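Chinitase A (Streptomyces coelicolor, PDB 3EBV) is probably the glycoside hydrolase family 18 domain of an endochitinase, which would bind chitin and cut its chain internally. Local coordinates at residues S28-I33 / N281-S286; Q179-G184 / M269-N274; D200-L205 / L221-S226. All blocks are in the same frame, centred on the assembly; numbering follows the deposited sequence.

Overall arrangement
Chain-distant segments of one (beta/alpha)8 barrel meet in all three contacts, and each contact is buried. Interaction 2 and interaction 3 lie about 8 Å apart between centres, on the neighbouring strands 267-271 and 219-224 respectively, whereas interaction 1 lies farther out, about 14 Å and 16 Å from them, between the last helix and the approach to strand 32-40. The chemistry follows position. Interaction 3 is leucine packing beneath a helix; interaction 2, at the ends of the strands, mixes apolar contact with buried polar groups; interaction 1 gathers hydroxyls round one carboxylate. Trp-283 of interaction 1 packs on residues of both other contacts.

Interaction 1. Residues S28-I33 / N281-S286; sequences SAYDII and NAWSNS. With SO4 (sulfate ion), chain B.
Trp-283 and Ser-284, in the first turn of helix 282-292, pack on Ala-29 and Tyr-30, and so bring the last helix of a (beta/alpha)8 barrel against the approach to strand 32-40. A barrel has to bring its last elements back beside its first, and this contact is one place where that happens. Asn-281 sets up the turn: its backbone takes a left-handed conformation (phi 62°), letting the chain bend from helix 273-278 into helix 282-292. It holds the N-cap position, although its side chain makes no capping bond. Next comes Trp-283, whose indole reaches down to Ala-268 and Thr-270 of strand 267-271; its CE3 lies 4.4 Å from Tyr-30 OH. Ser-284 does most of the touching. Its CB sits 3.5 Å from Tyr-30 OH and 3.7 Å from Tyr-30 CZ, placed obliquely to the ring, while its carbonyl O lies 3.9 Å from Ala-29 CB. Its OG falls between its own backbone N and carbonyl carbon (chi1 59°) and hydrogen-bonds to Asp-276 OD2, the same carboxylate oxygen that Tyr-30 OH uses. Two buried hydroxyls are thus satisfied by one acceptor, and the shared oxygen probably helps to fix the tyrosine ring. A phenylalanine at Tyr-30 would keep the ring but would probably leave Asp-276 with one hydroxyl fewer and that carboxylate less firmly held. The backbone N of Asn-285 closes the first helical turn on Asn-281 O at 2.9 Å. Across from this helix, at the outer end of the other segment, Ser-28 OG donates a 2.7 Å hydrogen bond to O4 of a sulfate ion, probably acquired from the crystallisation liquor.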
# COMPACT_ATOMS: atom_id res chain seq x y z
N SER A 28 9.60 5.58 13.20
CA SER A 28 9.75 6.82 12.44
C SER A 28 10.02 6.59 10.95
O SER A 28 9.73 7.48 10.14
CB SER A 28 10.86 7.68 13.04
OG SER A 28 12.05 6.97 13.10
N ALA A 29 10.55 5.41 10.61
CA ALA A 29 10.85 5.08 9.20
C ALA A 29 9.64 5.15 8.30
O ALA A 29 9.78 5.34 7.08
CB ALA A 29 11.45 3.69 9.12
N TYR A 30 8.43 4.96 8.86
CA TYR A 30 7.24 4.92 8.03
C TYR A 30 6.75 6.31 7.69
O TYR A 30 6.35 7.08 8.56
CB TYR A 30 6.15 4.11 8.73
CG TYR A 30 6.53 2.66 8.86
CD1 TYR A 30 6.47 1.81 7.75
CD2 TYR A 30 7.00 2.14 10.09
CE1 TYR A 30 6.83 0.48 7.85
CE2 TYR A 30 7.36 0.77 10.19
CZ TYR A 30 7.27 -0.05 9.07
OH TYR A 30 7.58 -1.41 9.09
N ASP A 31 6.75 6.62 6.40
CA ASP A 31 6.31 7.93 5.92
C ASP A 31 4.83 7.97 5.67
O ASP A 31 4.21 9.04 5.76
CB ASP A 31 7.02 8.24 4.60
CG ASP A 31 8.49 8.20 4.76
OD1 ASP A 31 9.06 9.08 5.45
OD2 ASP A 31 9.13 7.30 4.21
N ILE A 32 4.25 6.83 5.31
CA ILE A 32 2.83 6.70 5.08
C ILE A 32 2.39 5.53 5.92
O ILE A 32 2.97 4.44 5.83
CB ILE A 32 2.47 6.44 3.59
CG1 ILE A 32 2.97 7.59 2.70
CG2 ILE A 32 0.94 6.26 3.42
CD1 ILE A 32 2.76 7.31 1.19
N ILE A 33 1.39 5.77 6.77
CA ILE A 33 0.82 4.72 7.63
C ILE A 33 -0.59 4.45 7.15
O ILE A 33 -1.43 5.37 7.14
CB ILE A 33 0.84 5.14 9.14
CG1 ILE A 33 2.26 5.46 9.59
CG2 ILE A 33 0.13 4.04 9.98
CD1 ILE A 33 2.31 6.21 10.96
N ASN A 281 11.86 -4.77 14.51
CA ASN A 281 11.96 -3.64 13.56
C ASN A 281 13.14 -3.83 12.59
O ASN A 281 13.65 -2.82 12.06
CB ASN A 281 12.02 -2.29 14.26
CG ASN A 281 10.75 -2.01 15.03
OD1 ASN A 281 9.67 -2.43 14.62
ND2 ASN A 281 10.87 -1.26 16.14
N ALA A 282 13.59 -5.07 12.39
CA ALA A 282 14.72 -5.31 11.47
C ALA A 282 14.37 -4.83 10.05
O ALA A 282 15.21 -4.17 9.39
CB ALA A 282 15.07 -6.78 11.45
N TRP A 283 13.16 -5.10 9.60
CA TRP A 283 12.81 -4.76 8.21
C TRP A 283 12.80 -3.24 8.05
O TRP A 283 13.46 -2.69 7.14
CB TRP A 283 11.45 -5.38 7.84
CG TRP A 283 11.11 -5.38 6.36
CD1 TRP A 283 11.25 -6.42 5.50
CD2 TRP A 283 10.55 -4.29 5.62
NE1 TRP A 283 10.82 -6.05 4.22
CE2 TRP A 283 10.39 -4.75 4.26
CE3 TRP A 283 10.21 -2.96 5.93
CZ2 TRP A 283 9.86 -3.92 3.25
CZ3 TRP A 283 9.66 -2.15 4.93
CH2 TRP A 283 9.53 -2.62 3.60
N SER A 284 12.06 -2.50 8.89
CA SER A 284 12.00 -1.05 8.71
C SER A 284 13.37 -0.39 8.99
O SER A 284 13.69 0.65 8.35
CB SER A 284 10.88 -0.40 9.52
OG SER A 284 11.03 -0.66 10.92
N ASN A 285 14.16 -0.94 9.92
CA ASN A 285 15.49 -0.36 10.16
C ASN A 285 16.30 -0.39 8.86
O ASN A 285 16.92 0.61 8.50
CB ASN A 285 16.24 -1.10 11.26
CG ASN A 285 15.83 -0.66 12.65
OD1 ASN A 285 15.15 0.35 12.81
ND2 ASN A 285 16.31 -1.38 13.66
N SER A 286 16.31 -1.53 8.17
CA SER A 286 17.25 -1.69 7.03
C SER A 286 16.63 -1.08 5.78
O SER A 286 17.30 -0.30 5.08
CB SER A 286 17.56 -3.16 6.82
OG SER A 286 18.17 -3.32 5.53
S SO4 B . 13.12 7.32 16.71
O1 SO4 B . 12.31 8.48 17.05
O2 SO4 B . 14.36 7.26 17.50
O3 SO4 B . 12.24 6.12 16.96
O4 SO4 B . 13.53 7.40 15.31

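Interaction 2. Residues Q179-G184 / M269-N274; sequences QYYNSG and MTWSTN
Tyr-181 reaches across to Met-269 and Trp-271 toward the C-terminal ends of the barrel strands, the rim where family 18 glycosidases of the (beta/alpha)8 fold have their active site. Strands 175-179 and 267-271 are not neighbours, since strand 219-224 runs between them, and the long tyrosine side chain bridges that gap. The direct contacts are all van der Waals. Tyr-181 OH lies 3.4 Å from Trp-271 CB, with the two side chains at about a right angle. The same hydroxyl is 3.9 Å from CE of Met-269, a selenomethionine bent at chi2 and chi3, and this methyl also meets Gln-179 CG at 4.1 Å. With CG set between the backbone N and the carbonyl carbon of its own residue (chi1 55°), the Tyr-181 ring folds back over Gln-179, whose CB stands 3.6 Å above one face, offset toward the rim.

Polar links hold the framework on both sides. Gln-179 NE2 is gripped by Ala-149 O and by Glu-121 OE2, the glutamate that ends DGVDIDLE, this protein's version of the DXXDXDXE signature of family 18, so the side chain that borders the apolar contact has its amide held by two acceptors. Ser-272 follows a cis peptide bond, which probably helps bring its CB over the centre of the Trp-271 ring, 3.9 Å above its plane; its OG caps helix 273-278 at Trp-275 N. In the loop beyond Tyr-181, Ser-183 OG donates to Gly-184 O at 2.7 Å, on a carbonyl lone pair, with a C=O...donor angle of 135°.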
# COMPACT_ATOMS: atom_id res chain seq x y z
N GLN A 179 1.55 -5.97 -3.78
CA GLN A 179 1.90 -6.99 -2.80
C GLN A 179 2.69 -8.08 -3.55
O GLN A 179 2.13 -8.97 -4.22
CB GLN A 179 0.62 -7.62 -2.21
CG GLN A 179 -0.27 -6.61 -1.52
CD GLN A 179 -1.53 -7.30 -0.98
OE1 GLN A 179 -1.47 -8.38 -0.37
NE2 GLN A 179 -2.68 -6.68 -1.23
N TYR A 180 4.03 -7.97 -3.47
CA TYR A 180 4.89 -8.96 -4.16
C TYR A 180 5.04 -10.24 -3.31
O TYR A 180 6.17 -10.68 -2.94
CB TYR A 180 6.29 -8.35 -4.43
CG TYR A 180 6.30 -7.22 -5.43
CD1 TYR A 180 6.82 -7.39 -6.72
CD2 TYR A 180 5.81 -5.95 -5.07
CE1 TYR A 180 6.87 -6.32 -7.63
CE2 TYR A 180 5.82 -4.90 -5.97
CZ TYR A 180 6.36 -5.07 -7.26
OH TYR A 180 6.35 -4.02 -8.15
N TYR A 181 3.89 -10.78 -2.88
CA TYR A 181 3.91 -11.88 -1.90
C TYR A 181 2.54 -12.54 -1.88
O TYR A 181 1.59 -12.07 -2.51
CB TYR A 181 4.31 -11.38 -0.50
CG TYR A 181 3.47 -10.24 0.04
CD1 TYR A 181 2.31 -10.48 0.80
CD2 TYR A 181 3.87 -8.93 -0.11
CE1 TYR A 181 1.55 -9.40 1.33
CE2 TYR A 181 3.14 -7.85 0.44
CZ TYR A 181 1.99 -8.10 1.15
OH TYR A 181 1.28 -7.04 1.62
N ASN A 182 2.48 -13.68 -1.18
CA ASN A 182 1.32 -14.61 -1.28
C ASN A 182 0.93 -14.87 -2.72
O ASN A 182 -0.25 -14.90 -3.08
CB ASN A 182 0.07 -14.09 -0.50
CG ASN A 182 0.30 -14.00 0.98
OD1 ASN A 182 0.91 -14.89 1.58
ND2 ASN A 182 -0.14 -12.89 1.58
N SER A 183 1.94 -15.09 -3.56
CA SER A 183 1.75 -15.14 -5.01
C SER A 183 2.30 -16.43 -5.63
O SER A 183 3.40 -16.83 -5.29
CB SER A 183 2.49 -13.96 -5.66
OG SER A 183 2.31 -13.97 -7.06
N GLY A 184 1.54 -16.97 -6.59
CA GLY A 184 2.06 -17.98 -7.49
C GLY A 184 3.09 -17.33 -8.44
O GLY A 184 3.32 -16.09 -8.42
N MSE A 269 7.02 -0.87 0.71
CA MSE A 269 5.83 -0.97 1.57
C MSE A 269 5.95 -2.28 2.34
O MSE A 269 6.54 -3.26 1.85
CB MSE A 269 4.56 -0.99 0.71
CG MSE A 269 3.26 -1.27 1.50
SE MSE A 269 2.93 -3.24 1.69
CE MSE A 269 1.80 -3.52 0.11
N THR A 270 5.37 -2.34 3.56
CA THR A 270 5.29 -3.65 4.23
C THR A 270 3.97 -3.89 4.98
O THR A 270 3.37 -2.96 5.58
CB THR A 270 6.48 -3.88 5.19
OG1 THR A 270 6.54 -5.26 5.57
CG2 THR A 270 6.37 -3.03 6.43
N TRP A 271 3.56 -5.16 4.89
CA TRP A 271 2.53 -5.71 5.78
C TRP A 271 3.30 -6.47 6.85
O TRP A 271 3.94 -7.48 6.51
CB TRP A 271 1.65 -6.67 4.99
CG TRP A 271 0.64 -7.32 5.91
CD1 TRP A 271 0.76 -8.55 6.50
CD2 TRP A 271 -0.59 -6.74 6.37
NE1 TRP A 271 -0.35 -8.78 7.32
CE2 TRP A 271 -1.19 -7.69 7.23
CE3 TRP A 271 -1.24 -5.53 6.12
CZ2 TRP A 271 -2.43 -7.44 7.87
CZ3 TRP A 271 -2.45 -5.27 6.74
CH2 TRP A 271 -3.04 -6.24 7.60
N SER A 272 3.30 -6.04 8.13
CA SER A 272 2.64 -4.87 8.69
C SER A 272 3.61 -4.26 9.72
O SER A 272 4.60 -4.90 10.10
CB SER A 272 1.35 -5.27 9.45
OG SER A 272 1.70 -6.17 10.51
N THR A 273 3.32 -3.07 10.21
CA THR A 273 4.15 -2.47 11.28
C THR A 273 4.17 -3.41 12.51
O THR A 273 5.19 -3.53 13.19
CB THR A 273 3.68 -1.05 11.65
OG1 THR A 273 2.38 -1.09 12.23
CG2 THR A 273 3.58 -0.16 10.38
N ASN A 274 3.06 -4.09 12.74
CA ASN A 274 2.94 -4.97 13.94
C ASN A 274 3.86 -6.16 13.81
O ASN A 274 4.58 -6.52 14.77
CB ASN A 274 1.48 -5.40 14.10
CG ASN A 274 0.54 -4.22 14.13
OD1 ASN A 274 0.15 -3.67 13.07
ND2 ASN A 274 0.15 -3.80 15.34

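Interaction 3. Residues D200-L205 / L221-S226; sequences DFLTAL and LGLPAS
A beta-alpha-beta crossover of the (beta/alpha)8 barrel supplies this contact: helix 199-210 connects the parallel neighbours 175-179 and 219-224, and Leu-202 points from the helix onto Leu-221 and Leu-223 of the second strand. Such helices cover the outside of the barrel, and the layer between helix and sheet is built from branched apolar side chains. Leu-202 contributes most here, with 78 Å² of its surface covered by the strand segment. Its CD2 meets the forked end of Leu-223, 4.0 Å from CD1 and 4.1 Å from CD2 of that residue, the two side chains reaching toward each other tip to tip. Leu-223 starts off to one side of the helix and gets there by its torsions: CG is anti to the carbonyl carbon (chi1 -83°), and chi2 of -55° turns the methyls toward the helix.

Leu-221 meets the base of the same Leu-202 side chain. Its CD1 lies 4.5 Å from Leu-202 CB, and its CD2 lies 4.3 Å from the carbonyl O of Leu-202, so it borders the helix backbone as well as the side chain. Gly-222, between the two leucines, has no side chain, and its CB position would face away from the helix, as alternation along a strand requires.

Around this pair the layer continues. Leu-202 also touches Tyr-180, just past strand 175-179, and Ala-243 of helix 237-249, while Leu-223 packs on Val-240 of that helix. Leu-202 and Leu-223 thus join strand 219-224 to both helix 199-210 and helix 237-249, with the strand bonded through its backbone to strand 267-271 on one flank and to Tyr-180 on the other.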
# COMPACT_ATOMS: atom_id res chain seq x y z
N ASP A 200 14.55 -11.04 -8.55
CA ASP A 200 14.02 -10.90 -9.91
C ASP A 200 12.49 -10.77 -9.94
O ASP A 200 11.93 -10.11 -10.80
CB ASP A 200 14.38 -12.15 -10.77
CG ASP A 200 15.81 -12.17 -11.29
OD1 ASP A 200 16.51 -11.14 -11.25
OD2 ASP A 200 16.18 -13.28 -11.75
N PHE A 201 11.81 -11.41 -8.98
CA PHE A 201 10.33 -11.24 -8.93
C PHE A 201 10.02 -9.77 -8.69
O PHE A 201 9.08 -9.23 -9.30
CB PHE A 201 9.82 -12.05 -7.76
CG PHE A 201 8.31 -12.28 -7.74
CD1 PHE A 201 7.68 -13.16 -8.63
CD2 PHE A 201 7.54 -11.64 -6.76
CE1 PHE A 201 6.28 -13.41 -8.52
CE2 PHE A 201 6.14 -11.90 -6.66
CZ PHE A 201 5.53 -12.76 -7.50
N LEU A 202 10.79 -9.12 -7.82
CA LEU A 202 10.56 -7.70 -7.56
C LEU A 202 10.85 -6.85 -8.78
O LEU A 202 10.05 -6.01 -9.20
CB LEU A 202 11.39 -7.22 -6.36
CG LEU A 202 11.21 -8.06 -5.08
CD1 LEU A 202 12.02 -7.49 -3.93
CD2 LEU A 202 9.71 -8.14 -4.68
N THR A 203 12.04 -7.03 -9.36
CA THR A 203 12.43 -6.13 -10.45
C THR A 203 11.68 -6.37 -11.75
O THR A 203 11.29 -5.40 -12.42
CB THR A 203 13.98 -6.21 -10.70
OG1 THR A 203 14.32 -7.58 -11.01
CG2 THR A 203 14.74 -5.78 -9.46
N ALA A 204 11.51 -7.64 -12.12
CA ALA A 204 10.83 -7.97 -13.36
C ALA A 204 9.34 -7.64 -13.37
O ALA A 204 8.77 -7.32 -14.43
CB ALA A 204 11.09 -9.43 -13.74
N LEU A 205 8.68 -7.76 -12.20
CA LEU A 205 7.27 -7.39 -12.14
C LEU A 205 7.11 -5.88 -11.96
O LEU A 205 6.17 -5.32 -12.55
CB LEU A 205 6.57 -8.14 -10.98
CG LEU A 205 6.07 -9.54 -11.35
CD1 LEU A 205 7.17 -10.51 -11.78
CD2 LEU A 205 5.33 -10.13 -10.14
N LEU A 221 7.59 -1.13 -3.79
CA LEU A 221 7.79 -2.59 -3.64
C LEU A 221 7.20 -3.02 -2.28
O LEU A 221 7.80 -2.72 -1.24
CB LEU A 221 9.30 -2.97 -3.71
CG LEU A 221 10.01 -2.45 -4.98
CD1 LEU A 221 11.40 -3.00 -4.89
CD2 LEU A 221 9.37 -2.98 -6.24
N GLY A 222 6.07 -3.74 -2.32
CA GLY A 222 5.41 -4.20 -1.06
C GLY A 222 5.83 -5.64 -0.73
O GLY A 222 5.71 -6.54 -1.54
N LEU A 223 6.29 -5.82 0.51
CA LEU A 223 6.79 -7.13 0.98
C LEU A 223 6.24 -7.44 2.37
O LEU A 223 5.87 -6.53 3.12
CB LEU A 223 8.34 -7.10 1.10
CG LEU A 223 9.21 -7.34 -0.14
CD1 LEU A 223 8.86 -8.65 -0.81
CD2 LEU A 223 9.10 -6.12 -1.14
N PRO A 224 6.27 -8.73 2.76
CA PRO A 224 5.93 -9.07 4.16
C PRO A 224 7.07 -8.61 5.07
O PRO A 224 8.27 -8.73 4.72
CB PRO A 224 5.86 -10.62 4.15
CG PRO A 224 5.78 -11.02 2.67
CD PRO A 224 6.65 -9.92 2.01
N ALA A 225 6.72 -8.15 6.28
CA ALA A 225 7.75 -7.67 7.21
C ALA A 225 8.65 -8.78 7.76
O ALA A 225 9.76 -8.51 8.22
CB ALA A 225 7.09 -6.93 8.39
N SER A 226 8.10 -9.99 7.79
CA SER A 226 8.76 -11.16 8.39
C SER A 226 8.10 -12.42 7.82
O SER A 226 7.09 -12.33 7.12
CB SER A 226 8.54 -11.15 9.92
OG SER A 226 7.21 -11.54 10.23